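Local coordinates for Lmo0547 protein (Listeria monocytogenes, PDB 4R9N) that probably acts as a sugar-responsive transcriptional regulator of the SorC family, the portion here being its putative sugar-binding domain, at residues Q9-K14 / A20-T25; E13-E18 / A230-L235. All coordinates share one frame; numbering follows the deposited sequence. Where two conformers were deposited one is given.

Interaction 1: residues Q9-K14 / A20-T25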
loop_
_atom_site.group_PDB
_atom_site.type_symbol
_atom_site.label_atom_id
_atom_site.label_comp_id
_atom_site.label_asym_id
_atom_site.label_seq_id
_atom_site.Cartn_x
_atom_site.Cartn_y
_atom_site.Cartn_z
ATOM N N GLN A 9 15.981 -1.364 -14.937
ATOM C CA GLN A 9 16.107 -0.295 -15.951
ATOM C C GLN A 9 14.925 -0.189 -16.840
ATOM O O GLN A 9 14.406 0.874 -17.115
ATOM C CB GLN A 9 17.300 -0.582 -16.876
ATOM C CG GLN A 9 18.637 -0.332 -16.231
ATOM C CD GLN A 9 19.766 -0.181 -17.250
ATOM O OE1 GLN A 9 20.103 -1.121 -17.974
ATOM N NE2 GLN A 9 20.354 1.012 -17.302
ATOM N N LYS A 10 14.512 -1.331 -17.368
ATOM C CA LYS A 10 13.405 -1.353 -18.300
ATOM C C LYS A 10 12.132 -0.855 -17.653
ATOM O O LYS A 10 11.400 -0.121 -18.242
ATOM C CB LYS A 10 13.210 -2.752 -18.863
ATOM C CG LYS A 10 14.164 -3.022 -20.015
ATOM C CD LYS A 10 14.237 -4.489 -20.337
ATOM C CE LYS A 10 15.431 -4.781 -21.238
ATOM N NZ LYS A 10 15.210 -6.077 -21.912
ATOM N N LEU A 11 11.875 -1.286 -16.427
ATOM C CA LEU A 11 10.699 -0.844 -15.681
ATOM C C LEU A 11 10.741 0.648 -15.347
ATOM O O LEU A 11 9.721 1.335 -15.417
ATOM C CB LEU A 11 10.574 -1.640 -14.381
ATOM C CG LEU A 11 10.173 -3.092 -14.535
ATOM C CD1 LEU A 11 10.550 -3.886 -13.314
ATOM C CD2 LEU A 11 8.673 -3.189 -14.790
ATOM N N GLU A 12 11.911 1.152 -14.996
ATOM C CA GLU A 12 12.039 2.559 -14.669
ATOM C C GLU A 12 11.732 3.432 -15.885
ATOM O O GLU A 12 11.009 4.442 -15.773
ATOM C CB GLU A 12 13.420 2.874 -14.097
ATOM C CG GLU A 12 13.638 2.211 -12.743
ATOM C CD GLU A 12 15.075 1.970 -12.329
ATOM O OE1 GLU A 12 15.978 2.300 -13.123
ATOM O OE2 GLU A 12 15.298 1.408 -11.197
ATOM N N GLU A 13 12.220 3.010 -17.040
ATOM C CA GLU A 13 12.013 3.726 -18.296
ATOM C C GLU A 13 10.548 3.642 -18.711
ATOM O O GLU A 13 9.937 4.620 -19.096
ATOM C CB GLU A 13 12.936 3.138 -19.398
ATOM C CG GLU A 13 14.424 3.271 -19.095
ATOM C CD GLU A 13 15.379 2.351 -19.894
ATOM O OE1 GLU A 13 14.964 1.545 -20.769
ATOM O OE2 GLU A 13 16.597 2.430 -19.624
ATOM N N LYS A 14 9.977 2.438 -18.653
ATOM C CA LYS A 14 8.609 2.273 -19.045
ATOM C C LYS A 14 7.661 3.157 -18.226
ATOM O O LYS A 14 6.851 3.916 -18.777
ATOM C CB LYS A 14 8.183 0.782 -19.000
ATOM C CG LYS A 14 6.749 0.493 -19.417
ATOM C CD LYS A 14 6.516 -0.997 -19.648
ATOM C CE LYS A 14 5.078 -1.344 -19.897
ATOM N NZ LYS A 14 4.745 -1.340 -21.313
ATOM N N ALA A 20 13.093 0.720 -9.368
ATOM C CA ALA A 20 12.451 -0.590 -9.382
ATOM C C ALA A 20 13.394 -1.595 -8.748
ATOM O O ALA A 20 14.575 -1.661 -9.123
ATOM C CB ALA A 20 12.015 -0.976 -10.799
ATOM N N ILE A 21 12.911 -2.322 -7.744
ATOM C CA ILE A 21 13.672 -3.368 -7.127
ATOM C C ILE A 21 13.075 -4.721 -7.527
ATOM O O ILE A 21 11.879 -4.979 -7.264
ATOM C CB ILE A 21 13.603 -3.213 -5.607
ATOM C CG1 ILE A 21 14.228 -1.870 -5.201
ATOM C CG2 ILE A 21 14.279 -4.422 -4.977
ATOM C CD1 ILE A 21 13.646 -1.285 -3.912
ATOM N N VAL A 22 13.823 -5.503 -8.286
ATOM C CA VAL A 22 13.283 -6.713 -8.848
ATOM C C VAL A 22 13.978 -7.860 -8.179
ATOM O O VAL A 22 15.216 -7.936 -8.160
ATOM C CB VAL A 22 13.482 -6.851 -10.384
ATOM C CG1 VAL A 22 12.907 -8.159 -10.834
ATOM C CG2 VAL A 22 12.786 -5.744 -11.133
ATOM N N VAL A 23 13.179 -8.810 -7.730
ATOM C CA VAL A 23 13.651 -9.893 -6.901
ATOM C C VAL A 23 13.667 -11.157 -7.736
ATOM O O VAL A 23 12.677 -11.486 -8.345
ATOM C CB VAL A 23 12.700 -10.011 -5.664
ATOM C CG1 VAL A 23 12.872 -11.318 -4.965
ATOM C CG2 VAL A 23 12.950 -8.833 -4.715
ATOM N N ALA A 24 14.792 -11.860 -7.767
ATOM C CA ALA A 24 14.932 -13.050 -8.583
ATOM C C ALA A 24 14.319 -14.229 -7.886
ATOM O O ALA A 24 14.716 -14.565 -6.800
ATOM C CB ALA A 24 16.401 -13.339 -8.897
ATOM N N THR A 25 13.336 -14.847 -8.515
ATOM C CA THR A 25 12.721 -16.024 -7.970
ATOM C C THR A 25 13.388 -17.193 -8.677
ATOM O O THR A 25 13.607 -17.163 -9.897
ATOM C CB THR A 25 11.222 -16.070 -8.268
ATOM O OG1 THR A 25 11.014 -15.903 -9.666
ATOM C CG2 THR A 25 10.460 -14.959 -7.527
#

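Interaction 2: residues E13-E18 / A230-L235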
loop_
_atom_site.group_PDB
_atom_site.type_symbol
_atom_site.label_atom_id
_atom_site.label_comp_id
_atom_site.label_asym_id
_atom_site.label_seq_id
_atom_site.Cartn_x
_atom_site.Cartn_y
_atom_site.Cartn_z
ATOM N N GLU A 13 12.220 3.010 -17.040
ATOM C CA GLU A 13 12.013 3.726 -18.296
ATOM C C GLU A 13 10.548 3.642 -18.711
ATOM O O GLU A 13 9.937 4.620 -19.096
ATOM C CB GLU A 13 12.936 3.138 -19.398
ATOM C CG GLU A 13 14.424 3.271 -19.095
ATOM C CD GLU A 13 15.379 2.351 -19.894
ATOM O OE1 GLU A 13 14.964 1.545 -20.769
ATOM O OE2 GLU A 13 16.597 2.430 -19.624
ATOM N N LYS A 14 9.977 2.438 -18.653
ATOM C CA LYS A 14 8.609 2.273 -19.045
ATOM C C LYS A 14 7.661 3.157 -18.226
ATOM O O LYS A 14 6.851 3.916 -18.777
ATOM C CB LYS A 14 8.183 0.782 -19.000
ATOM C CG LYS A 14 6.749 0.493 -19.417
ATOM C CD LYS A 14 6.516 -0.997 -19.648
ATOM C CE LYS A 14 5.078 -1.344 -19.897
ATOM N NZ LYS A 14 4.745 -1.340 -21.313
ATOM N N PHE A 15 7.733 3.040 -16.912
ATOM C CA PHE A 15 6.745 3.703 -16.055
ATOM C C PHE A 15 7.201 5.040 -15.488
ATOM O O PHE A 15 6.446 5.685 -14.795
ATOM C CB PHE A 15 6.347 2.756 -14.954
ATOM C CG PHE A 15 5.689 1.514 -15.465
ATOM C CD1 PHE A 15 4.496 1.596 -16.103
ATOM C CD2 PHE A 15 6.277 0.277 -15.311
ATOM C CE1 PHE A 15 3.873 0.478 -16.594
ATOM C CE2 PHE A 15 5.674 -0.845 -15.821
ATOM C CZ PHE A 15 4.449 -0.747 -16.444
ATOM N N GLY A 16 8.422 5.468 -15.760
ATOM C CA GLY A 16 8.922 6.708 -15.160
ATOM C C GLY A 16 9.095 6.599 -13.643
ATOM O O GLY A 16 8.777 7.551 -12.913
ATOM N N LEU A 17 9.582 5.448 -13.147
ATOM C CA LEU A 17 9.872 5.302 -11.731
ATOM C C LEU A 17 11.183 5.905 -11.265
ATOM O O LEU A 17 12.189 5.966 -11.976
ATOM C CB LEU A 17 9.835 3.830 -11.320
ATOM C CG LEU A 17 8.511 3.125 -11.715
ATOM C CD1 LEU A 17 8.671 1.620 -11.727
ATOM C CD2 LEU A 17 7.371 3.553 -10.806
ATOM N N GLU A 18 11.196 6.282 -10.004
ATOM C CA GLU A 18 12.424 6.621 -9.310
ATOM C C GLU A 18 13.314 5.365 -9.182
ATOM O O GLU A 18 14.563 5.406 -9.414
ATOM C CB GLU A 18 12.048 7.224 -7.948
ATOM C CG GLU A 18 13.192 7.595 -7.030
ATOM C CD GLU A 18 12.703 8.052 -5.654
ATOM O OE1 GLU A 18 11.516 8.439 -5.519
ATOM O OE2 GLU A 18 13.494 7.990 -4.691
ATOM N N ALA A 230 -4.344 -3.929 -12.142
ATOM C CA ALA A 230 -4.349 -2.950 -11.050
ATOM C C ALA A 230 -3.018 -2.220 -10.948
ATOM O O ALA A 230 -2.954 -1.026 -10.809
ATOM C CB ALA A 230 -4.621 -3.661 -9.742
ATOM N N LEU A 231 -1.947 -2.979 -10.978
ATOM C CA LEU A 231 -0.600 -2.383 -10.869
ATOM C C LEU A 231 -0.230 -1.473 -12.015
ATOM O O LEU A 231 0.308 -0.320 -11.858
ATOM C CB LEU A 231 0.387 -3.522 -10.719
ATOM C CG LEU A 231 1.833 -3.140 -10.546
ATOM C CD1 LEU A 231 1.991 -2.216 -9.358
ATOM C CD2 LEU A 231 2.610 -4.422 -10.328
ATOM N N VAL A 232 -0.540 -1.960 -13.200
ATOM C CA VAL A 232 -0.262 -1.175 -14.395
ATOM C C VAL A 232 -1.013 0.124 -14.420
ATOM O O VAL A 232 -0.440 1.185 -14.713
ATOM C CB VAL A 232 -0.468 -1.974 -15.690
ATOM C CG1 VAL A 232 -0.487 -1.042 -16.906
ATOM C CG2 VAL A 232 0.656 -2.993 -15.832
ATOM N N ALA A 233 -2.280 0.103 -14.027
ATOM C CA ALA A 233 -3.011 1.336 -13.952
ATOM C C ALA A 233 -2.429 2.298 -12.920
ATOM O O ALA A 233 -2.361 3.525 -13.144
ATOM C CB ALA A 233 -4.496 1.042 -13.661
ATOM N N ALA A 234 -2.051 1.775 -11.757
ATOM C CA ALA A 234 -1.485 2.628 -10.756
ATOM C C ALA A 234 -0.174 3.287 -11.200
ATOM O O ALA A 234 0.090 4.470 -10.904
ATOM C CB ALA A 234 -1.277 1.830 -9.469
ATOM N N LEU A 235 0.645 2.497 -11.834
ATOM C CA LEU A 235 1.962 2.934 -12.324
ATOM C C LEU A 235 1.814 3.982 -13.410
ATOM O O LEU A 235 2.460 5.021 -13.331
ATOM C CB LEU A 235 2.781 1.783 -12.889
ATOM C CG LEU A 235 3.346 0.814 -11.878
ATOM C CD1 LEU A 235 3.837 -0.467 -12.520
ATOM C CD2 LEU A 235 4.424 1.487 -11.028
#

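Interaction 1: residues Q9-K14 / A20-T25
The carboxylate of Glu-12 takes the hydrogen bond between residues 9-14 and 20-25: Ala-20 N donates to Glu-12 OE2 over 2.9 Å, with an angle of 158° at the hydrogen. The lone pair used is the anti one, turned away from OE1. With CG beside its own backbone N (chi1 -66°) and the chain extended beyond it, the side chain delivers the carboxylate to the start of the strand, where the CA atoms of Glu-12 and Ala-20 come within 6.2 Å. Glu-8, one turn earlier in helix 3-15, accepts a hydrogen bond from Val-22 N, so alternate amides along this strand are met by helix carboxylates.

Strand 19-23 is an outermost strand of the chain's parallel Rossmann-like sheet. Its opposite edge is already engaged, since Ile-21 and Val-23 bond through their backbones to strand 242-246. The helix and strand run roughly antiparallel, 143° between their directions, with their axes 8.2 Å apart.

Apolar packing is carried by Leu-11, facing the two strand residues that point to the helix. Leu-11 CB lies 3.9 Å from Ala-20 CB, the methyl of the nearer of the two. Farther along the strand, Leu-11 CD1 meets Val-22 CG2 at 3.6 Å, the two side chains crossing at about a right angle. The CG methylene of Glu-12 adds a looser touch on Ala-20 CB at 4.1 Å. On its other flanks Leu-11 packs against Ala-250 and Ile-253 of helix 247-253, whereas Ile-21 and Val-23 turn to helix 30-49.

Interaction 2: residues E13-E18 / A230-L235
Phe-15, in the last turn of helix 3-15, lays its ring against Leu-235 of helix 228-236, and the CA atoms of the two are 6.1 Å apart. Leu-235 CD1 sits over the ring centre, 3.8 Å from the centroid and 10° off the normal, which meets the geometry of a CH-pi contact. Leu-235 CB covers the same face toward the ring margin, 3.6 Å from Phe-15 CD1. The opposite face is covered from within the same segment by Lys-14 CG, which lies 3.8 Å above the plane, so the ring is held between an aliphatic lysine stem and a leucine methyl. Val-232 CG2 approaches obliquely, 4.5 Å from Phe-15 CZ, at the limit of contact.

At Gly-16 the chain leaves the helix with phi 67°, and this turn brings Leu-17 round to the same partner. The first torsion of Leu-17, which sets CG anti to the carbonyl carbon, carries the branched end toward Leu-235; there Leu-17 CD2 reaches Leu-235 CD2 at 3.6 Å, the side chains crossing at about a right angle. The two branches of Leu-235 are thus shared: CD1 serves the ring and CD2 the leucine.

This apolar patch is completed by Ile-253 of helix 247-253, which touches Phe-15, Val-232 and Leu-235, and by Ile-243 of strand 242-246, which touches both leucines; it therefore joins the end of the N-terminal helix to two C-terminal helices beside the parallel sheet.

Overall arrangement
Both contacts grow from helix 3-15 and the turn after it, sharing Glu-13 and Lys-14, and their centres lie 11 Å apart. Interaction 1 fastens the helix to the strand that follows it; interaction 2 ties its C-terminal end to helix 228-236, more than 200 residues later. They meet where Glu-12 O lies 3.2 Å from Leu-17 N, a probable hydrogen bond, and where Leu-11 O packs on Leu-17 CD1 at 3.8 Å. Ile-253 and Ile-243 touch residues of both, and so connect the two contacts. The centres stand about 18 and 14 Å from the chain centre; neither contact involves a bound ligand.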